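Local coordinates for protein urocanate hydratase (Paenibacillus sp. Soil724D2, PDB 7NED) that hydrates thiourocanate in bacterial ergothioneine catabolism, a urocanase-type lyase that holds NAD+ as cofactor and binds urocanate in its active site, at residues 90-98 / 117-127. Numbering follows the deposited sequence.
Sequences LIVMANCNL and LIWGGLTAAAW. With URO ((2E)-3-(1H-imidazol-4-yl)acrylic acid), chain B.
M93 lays its methyl over one face of the W127 indole, with CE 4.2 Å from the centroid of the six-membered ring and 17° off its normal, a CH-pi contact. With CG lodged between the backbone N and the carbonyl carbon (chi1 44°) and the chain bent at its third torsion, the thioether passes alongside the turn 124-127, and SD lies 3.6 Å from A126 CA. I91 comes at the same indole obliquely, CD1 3.5 Å from CZ3 of W127, while the indole N-H is bonded to the carbonyl of A48. Shortening M93 to an alanine is likely to leave this face of W127 without its methyl cover and N95 ND2 without its weak bond to sulfur. That amide also packs on A125, ND2 lying 3.4 Å from CB. Further along, C96 turns SG to the edge of the W119 ring, 4.1 Å from CD1, a sulfur-aromatic contact. No direct hydrogen bond joins the two segments; instead a water accepts from G120 N at 2.9 Å and also lies within hydrogen-bonding distance of N95 O. Strand 91-95 thus backs the loop between helices 105-113 and 133-150, which carries L122 and T123 to urocanate, T123 OG1 donating to OAB at 2.5 Å. With the W119 side chain close to NAD, this is part of what the N-terminal domain brings to the urocanase active site.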
loop_
_atom_site.group_PDB
_atom_site.type_symbol
_atom_site.label_atom_id
_atom_site.label_comp_id
_atom_site.label_asym_id
_atom_site.label_seq_id
_atom_site.Cartn_x
_atom_site.Cartn_y
_atom_site.Cartn_z
ATOM N N LEU A 90 -6.205 -17.634 -2.434
ATOM C CA LEU A 90 -5.323 -18.465 -3.246
ATOM C C LEU A 90 -4.221 -17.633 -3.870
ATOM O O LEU A 90 -3.118 -18.144 -4.134
ATOM C CB LEU A 90 -6.110 -19.160 -4.354
ATOM C CG LEU A 90 -6.957 -20.329 -3.875
ATOM C CD1 LEU A 90 -7.895 -20.691 -5.043
ATOM C CD2 LEU A 90 -6.069 -21.493 -3.538
ATOM N N ILE A 91 -4.503 -16.358 -4.123
ATOM C CA ILE A 91 -3.526 -15.439 -4.684
ATOM C C ILE A 91 -3.603 -14.129 -3.914
ATOM O O ILE A 91 -4.700 -13.588 -3.724
ATOM C CB ILE A 91 -3.786 -15.187 -6.182
ATOM C CG1 ILE A 91 -3.501 -16.462 -6.974
ATOM C CG2 ILE A 91 -2.872 -14.076 -6.691
ATOM C CD1 ILE A 91 -3.921 -16.325 -8.450
ATOM N N VAL A 92 -2.449 -13.603 -3.492
ATOM C CA VAL A 92 -2.357 -12.192 -3.147
ATOM C C VAL A 92 -1.373 -11.585 -4.126
ATOM O O VAL A 92 -0.333 -12.184 -4.420
ATOM C CB VAL A 92 -1.919 -11.930 -1.683
ATOM C CG1 VAL A 92 -2.929 -12.574 -0.716
ATOM C CG2 VAL A 92 -0.506 -12.449 -1.438
ATOM N N MET A 93 -1.699 -10.407 -4.638
ATOM C CA MET A 93 -0.814 -9.752 -5.588
ATOM C C MET A 93 -0.752 -8.257 -5.322
ATOM O O MET A 93 -1.704 -7.653 -4.813
ATOM C CB MET A 93 -1.288 -10.027 -7.031
ATOM C CG MET A 93 -2.768 -9.891 -7.233
ATOM S SD MET A 93 -3.092 -9.645 -9.022
ATOM C CE MET A 93 -2.955 -11.363 -9.458
ATOM N N ALA A 94 0.368 -7.649 -5.697
ATOM C CA ALA A 94 0.549 -6.212 -5.538
ATOM C C ALA A 94 1.271 -5.736 -6.778
ATOM O O ALA A 94 2.362 -6.231 -7.080
ATOM C CB ALA A 94 1.330 -5.870 -4.256
ATOM N N ASN A 95 0.624 -4.850 -7.552
ATOM C CA ASN A 95 1.091 -4.501 -8.893
ATOM C C ASN A 95 1.332 -2.999 -9.023
ATOM O O ASN A 95 0.434 -2.183 -8.789
ATOM C CB ASN A 95 0.100 -4.997 -9.956
ATOM C CG ASN A 95 -0.076 -6.505 -9.904
ATOM O OD1 ASN A 95 0.911 -7.247 -9.940
ATOM N ND2 ASN A 95 -1.315 -6.966 -9.779
ATOM N N CYS A 96 2.562 -2.667 -9.358
ATOM C CA CYS A 96 3.021 -1.377 -9.836
ATOM C C CYS A 96 2.966 -0.353 -8.660
ATOM O O CYS A 96 2.629 0.813 -8.818
ATOM C CB CYS A 96 2.194 -0.983 -11.073
ATOM S SG CYS A 96 2.812 0.489 -11.891
ATOM N N ASN A 97 3.310 -0.811 -7.450
ATOM C CA ASN A 97 3.397 0.068 -6.272
ATOM C C ASN A 97 4.811 0.617 -6.106
ATOM O O ASN A 97 5.769 -0.139 -6.020
ATOM C CB ASN A 97 2.955 -0.689 -5.030
ATOM C CG ASN A 97 1.521 -1.180 -5.170
ATOM O OD1 ASN A 97 0.574 -0.399 -5.033
ATOM N ND2 ASN A 97 1.358 -2.455 -5.529
ATOM N N LEU A 98 4.940 1.927 -6.094
ATOM C CA LEU A 98 6.225 2.613 -6.002
ATOM C C LEU A 98 6.155 3.577 -4.844
ATOM O O LEU A 98 5.128 4.232 -4.665
ATOM C CB LEU A 98 6.560 3.414 -7.270
ATOM C CG LEU A 98 6.685 2.599 -8.545
ATOM C CD1 LEU A 98 6.796 3.503 -9.784
ATOM C CD2 LEU A 98 7.916 1.747 -8.377
ATOM N N LEU A 117 8.612 -4.080 -13.575
ATOM C CA LEU A 117 7.200 -3.938 -13.226
ATOM C C LEU A 117 6.349 -3.797 -14.479
ATOM O O LEU A 117 6.856 -3.705 -15.604
ATOM C CB LEU A 117 6.972 -2.758 -12.282
ATOM C CG LEU A 117 7.428 -1.436 -12.895
ATOM C CD1 LEU A 117 6.433 -0.863 -13.834
ATOM C CD2 LEU A 117 7.473 -0.477 -11.684
ATOM N N ILE A 118 5.038 -3.789 -14.264
ATOM C CA ILE A 118 4.114 -3.679 -15.368
ATOM C C ILE A 118 3.074 -2.750 -14.693
ATOM O O ILE A 118 3.046 -2.631 -13.463
ATOM C CB ILE A 118 3.587 -5.128 -15.634
ATOM C CG1 ILE A 118 2.968 -5.242 -16.913
ATOM C CG2 ILE A 118 2.467 -5.492 -14.655
ATOM C CD1 ILE A 118 4.244 -5.020 -17.781
ATOM N N TRP A 119 2.280 -2.020 -15.455
ATOM C CA TRP A 119 1.064 -1.409 -14.876
ATOM C C TRP A 119 -0.072 -2.414 -14.963
ATOM O O TRP A 119 -0.300 -2.992 -16.021
ATOM C CB TRP A 119 0.626 -0.139 -15.604
ATOM C CG TRP A 119 -0.609 0.527 -15.021
ATOM C CD1 TRP A 119 -0.853 0.799 -13.704
ATOM C CD2 TRP A 119 -1.752 1.016 -15.740
ATOM N NE1 TRP A 119 -2.067 1.428 -13.557
ATOM C CE2 TRP A 119 -2.634 1.577 -14.791
ATOM C CE3 TRP A 119 -2.122 1.014 -17.084
ATOM C CZ2 TRP A 119 -3.867 2.114 -15.143
ATOM C CZ3 TRP A 119 -3.343 1.560 -17.442
ATOM C CH2 TRP A 119 -4.198 2.115 -16.480
ATOM N N GLY A 120 -0.799 -2.613 -13.851
ATOM C CA GLY A 120 -1.856 -3.606 -13.869
ATOM C C GLY A 120 -3.239 -3.084 -14.195
ATOM O O GLY A 120 -4.209 -3.847 -14.094
ATOM N N GLY A 121 -3.362 -1.826 -14.609
ATOM C CA GLY A 121 -4.673 -1.216 -14.676
ATOM C C GLY A 121 -5.361 -1.296 -13.324
ATOM O O GLY A 121 -4.721 -1.302 -12.256
ATOM N N LEU A 122 -6.697 -1.300 -13.356
ATOM C CA LEU A 122 -7.426 -1.700 -12.168
ATOM C C LEU A 122 -7.704 -3.193 -12.201
ATOM O O LEU A 122 -7.292 -3.930 -11.294
ATOM C CB LEU A 122 -8.744 -0.902 -12.043
ATOM C CG LEU A 122 -8.575 0.608 -11.988
ATOM C CD1 LEU A 122 -9.886 1.332 -11.671
ATOM C CD2 LEU A 122 -7.505 0.962 -10.966
ATOM N N THR A 123 -8.308 -3.680 -13.286
ATOM C CA THR A 123 -8.733 -5.070 -13.306
ATOM C C THR A 123 -7.910 -5.951 -14.245
ATOM O O THR A 123 -8.254 -7.124 -14.405
ATOM C CB THR A 123 -10.197 -5.147 -13.698
ATOM O OG1 THR A 123 -10.350 -4.481 -14.954
ATOM C CG2 THR A 123 -11.084 -4.487 -12.631
ATOM N N ALA A 124 -6.851 -5.434 -14.872
ATOM C CA ALA A 124 -6.097 -6.252 -15.832
ATOM C C ALA A 124 -5.230 -7.282 -15.112
ATOM O O ALA A 124 -5.356 -8.492 -15.338
ATOM C CB ALA A 124 -5.225 -5.370 -16.731
ATOM N N ALA A 125 -4.332 -6.820 -14.243
ATOM C CA ALA A 125 -3.388 -7.766 -13.653
ATOM C C ALA A 125 -4.020 -8.641 -12.590
ATOM O O ALA A 125 -3.405 -9.642 -12.189
ATOM C CB ALA A 125 -2.194 -7.043 -13.065
ATOM N N ALA A 126 -5.213 -8.288 -12.112
ATOM C CA ALA A 126 -5.943 -9.147 -11.198
ATOM C C ALA A 126 -6.989 -10.002 -11.907
ATOM O O ALA A 126 -7.665 -10.794 -11.247
ATOM C CB ALA A 126 -6.603 -8.304 -10.103
ATOM N N TRP A 127 -7.156 -9.823 -13.223
ATOM C CA TRP A 127 -7.869 -10.737 -14.120
ATOM C C TRP A 127 -9.355 -10.534 -13.819
ATOM O O TRP A 127 -10.137 -11.497 -13.777
ATOM C CB TRP A 127 -7.482 -12.171 -13.799
ATOM C CG TRP A 127 -6.009 -12.387 -13.981
ATOM C CD1 TRP A 127 -5.078 -11.560 -14.573
ATOM C CD2 TRP A 127 -5.263 -13.246 -13.118
ATOM N NE1 TRP A 127 -3.786 -11.991 -14.254
ATOM C CE2 TRP A 127 -3.887 -13.020 -13.354
ATOM C CE3 TRP A 127 -5.639 -14.231 -12.198
ATOM C CZ2 TRP A 127 -2.893 -13.753 -12.710
ATOM C CZ3 TRP A 127 -4.631 -14.980 -11.565
ATOM C CH2 TRP A 127 -3.283 -14.728 -11.821
HETATM O OAA URO B . -14.320 -2.392 -15.381
HETATM C CAI URO B . -13.059 -2.690 -15.508
HETATM O OAB URO B . -12.674 -3.778 -15.683
HETATM C CAC URO B . -12.049 -1.625 -15.391
HETATM C CAD URO B . -12.426 -0.393 -15.168
HETATM C CAJ URO B . -11.326 0.493 -15.091
HETATM C CAF URO B . -11.338 1.854 -15.164
HETATM N NAH URO B . -10.063 2.350 -15.235
HETATM C CAE URO B . -9.289 1.290 -15.195
HETATM N NAG URO B . -10.001 0.145 -15.111
HETATM O O HOH W 1 -1.276 -1.482 -11.234
#